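Local coordinates for peptide ABC transporter, peptide-binding protein (Thermus thermophilus, PDB 2D5W) that binds an oligopeptide, held here as a pentapeptide, and probably serves as the peptide-binding component of an ABC transport system, at residues V26-Q30 and S443-D449; G115-P121 and N497-Q501; V169-A173 and L188-F192. All blocks are in the same frame, centred on the assembly; numbering follows the deposited sequence.

Interaction 1 (V26-Q30 and S443-D449); sequences VISNQ and SAVVFAD
Q30 reaches across to S443 with its amide nitrogen, NE2 lying 2.9 Å from OG of S443 at an N-H...O angle of 159°. The hydroxyl lies close to the amide plane; the same OG also bonds Q14. CG of Q30 stands anti to the carbonyl carbon (chi1 -73°), and the chain then runs extended past F447, its CG 3.7 Å from CB of F447. The other end of the amide is gripped too: OE1 of Q30 takes a hydrogen bond from OG of S28, 2.6 Å away on an in-plane lone pair, and another from N of R17, while NE2 also donates to O of E15. With an alanine in place of Q30, O of E15, N of R17 and OG of S443 would probably each lose a partner, S443 keeping Q14, and a gap would be likely to open beside CB of F447. N of D449 donates to O of I27 at 2.8 Å. CG of D449 lies between backbone N and carbonyl carbon (chi1 61°), the carboxylate running alongside I27 and pairing through OD1 with R190. Burial, together with partners at both ends of the Q30 amide, implies a polar junction with that amide held fixed, beside the bound peptide on which F447 packs.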
loop_
_atom_site.group_PDB
_atom_site.type_symbol
_atom_site.label_atom_id
_atom_site.label_comp_id
_atom_site.label_asym_id
_atom_site.label_seq_id
_atom_site.Cartn_x
_atom_site.Cartn_y
_atom_site.Cartn_z
ATOM N N VAL A 26 5.492 -0.457 -10.001
ATOM C CA VAL A 26 6.666 0.397 -9.889
ATOM C C VAL A 26 6.358 1.873 -10.127
ATOM O O VAL A 26 7.068 2.736 -9.613
ATOM C CB VAL A 26 7.795 -0.054 -10.846
ATOM C CG1 VAL A 26 8.106 -1.529 -10.616
ATOM C CG2 VAL A 26 7.401 0.196 -12.288
ATOM N N ILE A 27 5.311 2.168 -10.898
ATOM C CA ILE A 27 4.931 3.558 -11.150
ATOM C C ILE A 27 3.999 4.020 -10.033
ATOM O O ILE A 27 4.150 5.121 -9.501
ATOM C CB ILE A 27 4.230 3.723 -12.511
ATOM C CG1 ILE A 27 5.196 3.325 -13.632
ATOM C CG2 ILE A 27 3.765 5.166 -12.690
ATOM C CD1 ILE A 27 4.646 3.497 -15.028
ATOM N N SER A 28 3.030 3.180 -9.687
ATOM C CA SER A 28 2.107 3.488 -8.604
ATOM C C SER A 28 1.783 2.254 -7.789
ATOM O O SER A 28 1.452 1.197 -8.335
ATOM C CB SER A 28 0.792 4.065 -9.117
ATOM O OG SER A 28 -0.128 4.150 -8.037
ATOM N N ASN A 29 1.877 2.401 -6.475
ATOM C CA ASN A 29 1.548 1.324 -5.565
ATOM C C ASN A 29 0.413 1.813 -4.657
ATOM O O ASN A 29 0.253 1.353 -3.532
ATOM C CB ASN A 29 2.774 0.921 -4.747
ATOM C CG ASN A 29 2.531 -0.318 -3.924
ATOM O OD1 ASN A 29 1.859 -1.245 -4.370
ATOM N ND2 ASN A 29 3.089 -0.348 -2.720
ATOM N N GLN A 30 -0.373 2.757 -5.168
ATOM C CA GLN A 30 -1.507 3.309 -4.431
ATOM C C GLN A 30 -2.466 2.219 -3.984
ATOM O O GLN A 30 -2.781 1.301 -4.745
ATOM C CB GLN A 30 -2.304 4.262 -5.315
ATOM C CG GLN A 30 -1.670 5.600 -5.597
ATOM C CD GLN A 30 -2.338 6.265 -6.778
ATOM O OE1 GLN A 30 -2.133 5.863 -7.925
ATOM N NE2 GLN A 30 -3.164 7.267 -6.509
ATOM N N SER A 443 -3.374 12.391 -4.504
ATOM C CA SER A 443 -2.806 11.065 -4.307
ATOM C C SER A 443 -2.119 10.597 -5.595
ATOM O O SER A 443 -1.020 10.046 -5.558
ATOM C CB SER A 443 -3.935 10.100 -3.920
ATOM O OG SER A 443 -3.550 8.743 -4.048
ATOM N N ALA A 444 -2.770 10.836 -6.732
ATOM C CA ALA A 444 -2.233 10.427 -8.030
ATOM C C ALA A 444 -0.903 11.097 -8.358
ATOM O O ALA A 444 -0.169 10.636 -9.235
ATOM C CB ALA A 444 -3.251 10.715 -9.127
ATOM N N VAL A 445 -0.601 12.188 -7.662
ATOM C CA VAL A 445 0.651 12.909 -7.862
ATOM C C VAL A 445 1.700 12.529 -6.816
ATOM O O VAL A 445 2.798 12.093 -7.161
ATOM C CB VAL A 445 0.434 14.444 -7.805
ATOM C CG1 VAL A 445 1.779 15.164 -7.835
ATOM C CG2 VAL A 445 -0.415 14.894 -8.984
ATOM N N VAL A 446 1.359 12.663 -5.537
ATOM C CA VAL A 446 2.332 12.380 -4.485
ATOM C C VAL A 446 2.731 10.923 -4.319
ATOM O O VAL A 446 3.815 10.631 -3.811
ATOM C CB VAL A 446 1.871 12.939 -3.108
ATOM C CG1 VAL A 446 1.639 14.439 -3.212
ATOM C CG2 VAL A 446 0.612 12.227 -2.627
ATOM N N PHE A 447 1.877 10.002 -4.755
ATOM C CA PHE A 447 2.189 8.585 -4.622
ATOM C C PHE A 447 2.760 7.969 -5.898
ATOM O O PHE A 447 2.973 6.760 -5.964
ATOM C CB PHE A 447 0.952 7.817 -4.144
ATOM C CG PHE A 447 0.480 8.222 -2.768
ATOM C CD1 PHE A 447 -0.879 8.258 -2.480
ATOM C CD2 PHE A 447 1.385 8.572 -1.762
ATOM C CE1 PHE A 447 -1.338 8.635 -1.220
ATOM C CE2 PHE A 447 0.932 8.951 -0.492
ATOM C CZ PHE A 447 -0.431 8.981 -0.226
ATOM N N ALA A 448 2.995 8.797 -6.912
ATOM C CA ALA A 448 3.606 8.319 -8.151
ATOM C C ALA A 448 5.097 8.182 -7.839
ATOM O O ALA A 448 5.652 8.973 -7.061
ATOM C CB ALA A 448 3.388 9.320 -9.277
ATOM N N ASP A 449 5.743 7.188 -8.442
ATOM C CA ASP A 449 7.158 6.936 -8.197
ATOM C C ASP A 449 8.060 8.161 -8.258
ATOM O O ASP A 449 8.915 8.349 -7.388
ATOM C CB ASP A 449 7.697 5.852 -9.154
ATOM C CG ASP A 449 7.600 6.234 -10.637
ATOM O OD1 ASP A 449 8.251 5.534 -11.448
ATOM O OD2 ASP A 449 6.889 7.192 -11.009
HETATM O O HOH W 1 5.180 4.879 -6.361
HETATM O O HOH W 2 2.478 4.388 -4.618
#

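Interaction 2 (G115-P121 and N497-Q501); sequences GMPVLNP and NYQGQ
Two irregular loops meet beside the bound peptide, the one leading into helix 121-126 carrying an inverse gamma turn centred on P117. That turn is closed by N of V118 donating to O of M116, and the same oxygen accepts NE2 of Q499 at 2.8 Å. The two donors come to O of M116 from opposite faces of its carbonyl plane, and the Q499 bond is fairly straight, with an N-H...O angle of 163°. The amide of Q499 gets there because CG is anti to the carbonyl carbon (chi1 -57°) and the chain then stays extended, running alongside V118. Water 4 bridges NE2 of Q499 to N of G115, so both the turn and the loop before it are tied to one amide. Next along, N of G500 donates to O of V118 at 3.0 Å. CA of G500 also sits 3.2 Å from O of L119, a CA-H...O contact. Beside G115 lies the flat amide of N497, CG of N497 being 3.6 Å from CA of G115, while its ND2 bonds O of P178. L119 and Q501 meet aslant, CD2 of L119 3.9 Å from CG of Q501, and NE2 of Q501 bonds the peptide backbone. Both also pack on apolar peptide side chains. Loops that line the ligand site and give a bond to the peptide backbone are consistent with a peptide-binding protein of solute-binding family 5.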
loop_
_atom_site.group_PDB
_atom_site.type_symbol
_atom_site.label_atom_id
_atom_site.label_comp_id
_atom_site.label_asym_id
_atom_site.label_seq_id
_atom_site.Cartn_x
_atom_site.Cartn_y
_atom_site.Cartn_z
ATOM N N GLY A 115 17.895 -3.851 -12.966
ATOM C CA GLY A 115 17.569 -2.439 -12.954
ATOM C C GLY A 115 16.085 -2.121 -12.928
ATOM O O GLY A 115 15.715 -0.952 -12.962
ATOM N N MET A 116 15.232 -3.144 -12.898
ATOM C CA MET A 116 13.788 -2.926 -12.833
ATOM C C MET A 116 13.553 -2.259 -11.473
ATOM O O MET A 116 14.023 -2.757 -10.451
ATOM C CB MET A 116 13.059 -4.270 -12.906
ATOM C CG MET A 116 11.533 -4.192 -12.917
ATOM S SD MET A 116 10.831 -3.323 -14.336
ATOM C CE MET A 116 11.468 -4.306 -15.700
ATOM N N PRO A 117 12.831 -1.123 -11.440
ATOM C CA PRO A 117 12.581 -0.435 -10.166
ATOM C C PRO A 117 11.543 -1.106 -9.270
ATOM O O PRO A 117 10.543 -0.493 -8.894
ATOM C CB PRO A 117 12.153 0.962 -10.615
ATOM C CG PRO A 117 11.402 0.678 -11.876
ATOM C CD PRO A 117 12.274 -0.355 -12.571
ATOM N N VAL A 118 11.797 -2.359 -8.909
ATOM C CA VAL A 118 10.870 -3.107 -8.071
ATOM C C VAL A 118 10.776 -2.577 -6.641
ATOM O O VAL A 118 11.738 -2.036 -6.088
ATOM C CB VAL A 118 11.243 -4.614 -8.029
ATOM C CG1 VAL A 118 11.149 -5.213 -9.435
ATOM C CG2 VAL A 118 12.652 -4.797 -7.463
ATOM N N LEU A 119 9.597 -2.749 -6.052
ATOM C CA LEU A 119 9.321 -2.321 -4.685
ATOM C C LEU A 119 10.025 -3.199 -3.663
ATOM O O LEU A 119 10.426 -2.727 -2.603
ATOM C CB LEU A 119 7.820 -2.388 -4.411
ATOM C CG LEU A 119 6.892 -1.472 -5.205
ATOM C CD1 LEU A 119 5.452 -1.956 -5.071
ATOM C CD2 LEU A 119 7.039 -0.048 -4.698
ATOM N N ASN A 120 10.150 -4.483 -3.978
ATOM C CA ASN A 120 10.785 -5.429 -3.068
ATOM C C ASN A 120 11.886 -6.221 -3.752
ATOM O O ASN A 120 11.670 -7.340 -4.225
ATOM C CB ASN A 120 9.743 -6.384 -2.470
ATOM C CG ASN A 120 8.657 -6.761 -3.457
ATOM O OD1 ASN A 120 7.851 -5.920 -3.861
ATOM N ND2 ASN A 120 8.625 -8.030 -3.850
ATOM N N PRO A 121 13.093 -5.646 -3.807
ATOM C CA PRO A 121 14.245 -6.298 -4.438
ATOM C C PRO A 121 14.646 -7.599 -3.746
ATOM O O PRO A 121 15.288 -8.453 -4.356
ATOM C CB PRO A 121 15.338 -5.234 -4.362
ATOM C CG PRO A 121 14.573 -3.951 -4.313
ATOM C CD PRO A 121 13.423 -4.269 -3.402
ATOM N N ASN A 497 19.004 1.602 -8.667
ATOM C CA ASN A 497 17.975 1.608 -9.697
ATOM C C ASN A 497 16.577 1.898 -9.166
ATOM O O ASN A 497 15.582 1.374 -9.665
ATOM C CB ASN A 497 18.010 0.284 -10.464
ATOM C CG ASN A 497 19.384 -0.003 -11.040
ATOM O OD1 ASN A 497 20.104 -0.875 -10.555
ATOM N ND2 ASN A 497 19.761 0.750 -12.065
ATOM N N TYR A 498 16.523 2.747 -8.146
ATOM C CA TYR A 498 15.274 3.187 -7.535
ATOM C C TYR A 498 14.391 2.068 -7.001
ATOM O O TYR A 498 13.166 2.098 -7.160
ATOM C CB TYR A 498 14.490 4.044 -8.536
ATOM C CG TYR A 498 15.313 5.161 -9.135
ATOM C CD1 TYR A 498 15.933 5.008 -10.374
ATOM C CD2 TYR A 498 15.484 6.365 -8.455
ATOM C CE1 TYR A 498 16.704 6.032 -10.925
ATOM C CE2 TYR A 498 16.255 7.395 -8.997
ATOM C CZ TYR A 498 16.858 7.220 -10.229
ATOM O OH TYR A 498 17.617 8.237 -10.765
ATOM N N GLN A 499 15.013 1.095 -6.342
ATOM C CA GLN A 499 14.285 -0.035 -5.776
ATOM C C GLN A 499 14.031 0.137 -4.280
ATOM O O GLN A 499 14.805 0.792 -3.577
ATOM C CB GLN A 499 15.075 -1.328 -6.002
ATOM C CG GLN A 499 15.379 -1.621 -7.463
ATOM C CD GLN A 499 16.295 -2.820 -7.663
ATOM O OE1 GLN A 499 17.080 -3.179 -6.781
ATOM N NE2 GLN A 499 16.216 -3.430 -8.839
ATOM N N GLY A 500 12.940 -0.447 -3.795
ATOM C CA GLY A 500 12.645 -0.371 -2.375
ATOM C C GLY A 500 11.654 0.685 -1.929
ATOM O O GLY A 500 11.272 1.570 -2.699
ATOM N N GLN A 501 11.261 0.593 -0.661
ATOM C CA GLN A 501 10.293 1.510 -0.075
ATOM C C GLN A 501 10.760 2.273 1.163
ATOM O O GLN A 501 9.941 2.880 1.851
ATOM C CB GLN A 501 8.998 0.756 0.252
ATOM C CG GLN A 501 8.274 0.206 -0.965
ATOM C CD GLN A 501 7.004 -0.527 -0.589
ATOM O OE1 GLN A 501 7.050 -1.614 -0.017
ATOM N NE2 GLN A 501 5.863 0.074 -0.894
HETATM O O HOH W 3 15.163 1.607 -12.428
HETATM O O HOH W 4 18.108 -5.266 -10.300
HETATM O O HOH W 5 9.566 -3.026 -0.049
#

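Interaction 3 (V169-A173 and L188-F192); sequences VKAAA and LYRNF
Helix segments 169-173 and 188-192 run antiparallel, their N-to-C directions 173° apart and their axes 10.6 Å from each other at closest approach. The nearest pair of CA atoms, those of V169 and F192, is 7.0 Å apart, and the contact is carried largely by side chains, some of them reaching the backbone opposite. V169 does most of the work on its helix, pointing toward the partner and spreading its two methyls to different neighbours. CG1 of V169, anti to the backbone N (chi1 173°), lies 3.8 Å from CG of L188 and also approaches CD1 of Y189. CG2 of V169 turns to CD1 of F192 at 3.8 Å, the two side chains crossing at about a right angle. L188 slides past V169 in the opposite direction: CD2 of L188 lies 3.6 Å from CB of A173 and equally near O of V169 and N of A173, while CD1 of L188 meets CB of A172 at 3.9 Å. The small side chains of A172 and A173 probably allow the leucine to come this close to the backbone. CB of A173 also touches OH of Y189 at 3.8 Å, a hydroxyl that is bonded to O of K114. Outside these segments, the ring of F192 also meets that of W166, earlier in helix 159-173. No hydrogen bond joins the two segments, which implies that apolar packing holds them together, with the polar end of Y189 satisfied by a third part of the chain.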
loop_
_atom_site.group_PDB
_atom_site.type_symbol
_atom_site.label_atom_id
_atom_site.label_comp_id
_atom_site.label_asym_id
_atom_site.label_seq_id
_atom_site.Cartn_x
_atom_site.Cartn_y
_atom_site.Cartn_z
ATOM N N VAL A 169 11.884 -3.939 -25.578
ATOM C CA VAL A 169 12.442 -3.236 -24.430
ATOM C C VAL A 169 13.720 -3.932 -23.966
ATOM O O VAL A 169 14.721 -3.274 -23.687
ATOM C CB VAL A 169 11.415 -3.171 -23.270
ATOM C CG1 VAL A 169 12.063 -2.591 -22.015
ATOM C CG2 VAL A 169 10.225 -2.317 -23.692
ATOM N N LYS A 170 13.689 -5.260 -23.891
ATOM C CA LYS A 170 14.865 -6.019 -23.475
ATOM C C LYS A 170 16.037 -5.766 -24.413
ATOM O O LYS A 170 17.174 -5.597 -23.969
ATOM C CB LYS A 170 14.570 -7.519 -23.454
ATOM C CG LYS A 170 13.711 -7.978 -22.298
ATOM C CD LYS A 170 13.743 -9.497 -22.160
ATOM C CE LYS A 170 13.219 -10.193 -23.407
ATOM N NZ LYS A 170 13.289 -11.675 -23.273
ATOM N N ALA A 171 15.760 -5.750 -25.713
ATOM C CA ALA A 171 16.804 -5.520 -26.702
ATOM C C ALA A 171 17.441 -4.155 -26.477
ATOM O O ALA A 171 18.660 -4.008 -26.557
ATOM C CB ALA A 171 16.224 -5.605 -28.111
ATOM N N ALA A 172 16.613 -3.158 -26.181
ATOM C CA ALA A 172 17.108 -1.807 -25.945
ATOM C C ALA A 172 17.886 -1.724 -24.635
ATOM O O ALA A 172 18.863 -0.982 -24.530
ATOM C CB ALA A 172 15.944 -0.821 -25.927
ATOM N N ALA A 173 17.457 -2.494 -23.641
ATOM C CA ALA A 173 18.112 -2.495 -22.338
ATOM C C ALA A 173 19.529 -3.062 -22.380
ATOM O O ALA A 173 20.353 -2.737 -21.527
ATOM C CB ALA A 173 17.268 -3.274 -21.331
ATOM N N LEU A 188 13.360 3.658 -19.564
ATOM C CA LEU A 188 13.016 2.594 -20.497
ATOM C C LEU A 188 11.948 1.677 -19.913
ATOM O O LEU A 188 10.953 1.368 -20.568
ATOM C CB LEU A 188 14.258 1.768 -20.838
ATOM C CG LEU A 188 14.065 0.662 -21.875
ATOM C CD1 LEU A 188 13.943 1.270 -23.263
ATOM C CD2 LEU A 188 15.249 -0.286 -21.824
ATOM N N TYR A 189 12.156 1.239 -18.678
ATOM C CA TYR A 189 11.197 0.348 -18.045
ATOM C C TYR A 189 9.883 1.042 -17.693
ATOM O O TYR A 189 8.817 0.446 -17.844
ATOM C CB TYR A 189 11.813 -0.310 -16.808
ATOM C CG TYR A 189 12.925 -1.289 -17.131
ATOM C CD1 TYR A 189 12.823 -2.158 -18.218
ATOM C CD2 TYR A 189 14.059 -1.377 -16.323
ATOM C CE1 TYR A 189 13.822 -3.092 -18.492
ATOM C CE2 TYR A 189 15.059 -2.309 -16.586
ATOM C CZ TYR A 189 14.935 -3.161 -17.669
ATOM O OH TYR A 189 15.919 -4.089 -17.928
ATOM N N ARG A 190 9.939 2.291 -17.236
ATOM C CA ARG A 190 8.702 3.004 -16.913
ATOM C C ARG A 190 7.855 3.141 -18.173
ATOM O O ARG A 190 6.643 2.919 -18.147
ATOM C CB ARG A 190 8.982 4.408 -16.358
ATOM C CG ARG A 190 9.666 4.446 -15.006
ATOM C CD ARG A 190 9.830 5.879 -14.499
ATOM N NE ARG A 190 8.602 6.435 -13.928
ATOM C CZ ARG A 190 7.798 7.302 -14.538
ATOM N NH1 ARG A 190 8.071 7.734 -15.764
ATOM N NH2 ARG A 190 6.718 7.752 -13.911
ATOM N N ASN A 191 8.498 3.507 -19.279
ATOM C CA ASN A 191 7.783 3.687 -20.536
ATOM C C ASN A 191 7.126 2.402 -21.019
ATOM O O ASN A 191 6.080 2.444 -21.661
ATOM C CB ASN A 191 8.717 4.253 -21.612
ATOM C CG ASN A 191 9.102 5.697 -21.342
ATOM O OD1 ASN A 191 8.459 6.383 -20.547
ATOM N ND2 ASN A 191 10.145 6.168 -22.015
ATOM N N PHE A 192 7.734 1.264 -20.706
ATOM C CA PHE A 192 7.169 -0.026 -21.085
ATOM C C PHE A 192 5.789 -0.170 -20.437
ATOM O O PHE A 192 4.793 -0.413 -21.119
ATOM C CB PHE A 192 8.091 -1.159 -20.624
ATOM C CG PHE A 192 7.453 -2.521 -20.657
ATOM C CD1 PHE A 192 6.983 -3.062 -21.850
ATOM C CD2 PHE A 192 7.321 -3.261 -19.489
ATOM C CE1 PHE A 192 6.390 -4.326 -21.874
ATOM C CE2 PHE A 192 6.733 -4.519 -19.504
ATOM C CZ PHE A 192 6.266 -5.052 -20.699
#

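Interactions 1 and 2 lie beside the bound peptide, and interaction 3 lies farther out and touches both. The first two, with centres about 14 Å apart, both border the ligand: N29 and F447 of interaction 1 pack on it, as do L119, N120 and Q501 of interaction 2. They also touch directly, CG of N29 lying 3.5 Å from CD1 of L119. The centre of interaction 3 is about 20 Å from that of interaction 1 and about 15 Å from that of interaction 2, yet helix 182-194 reaches both. NE of R190 forms a salt bridge with OD1 of D449 at 2.7 Å, and CD1 of Y189 packs 3.6 Å from CE of M116.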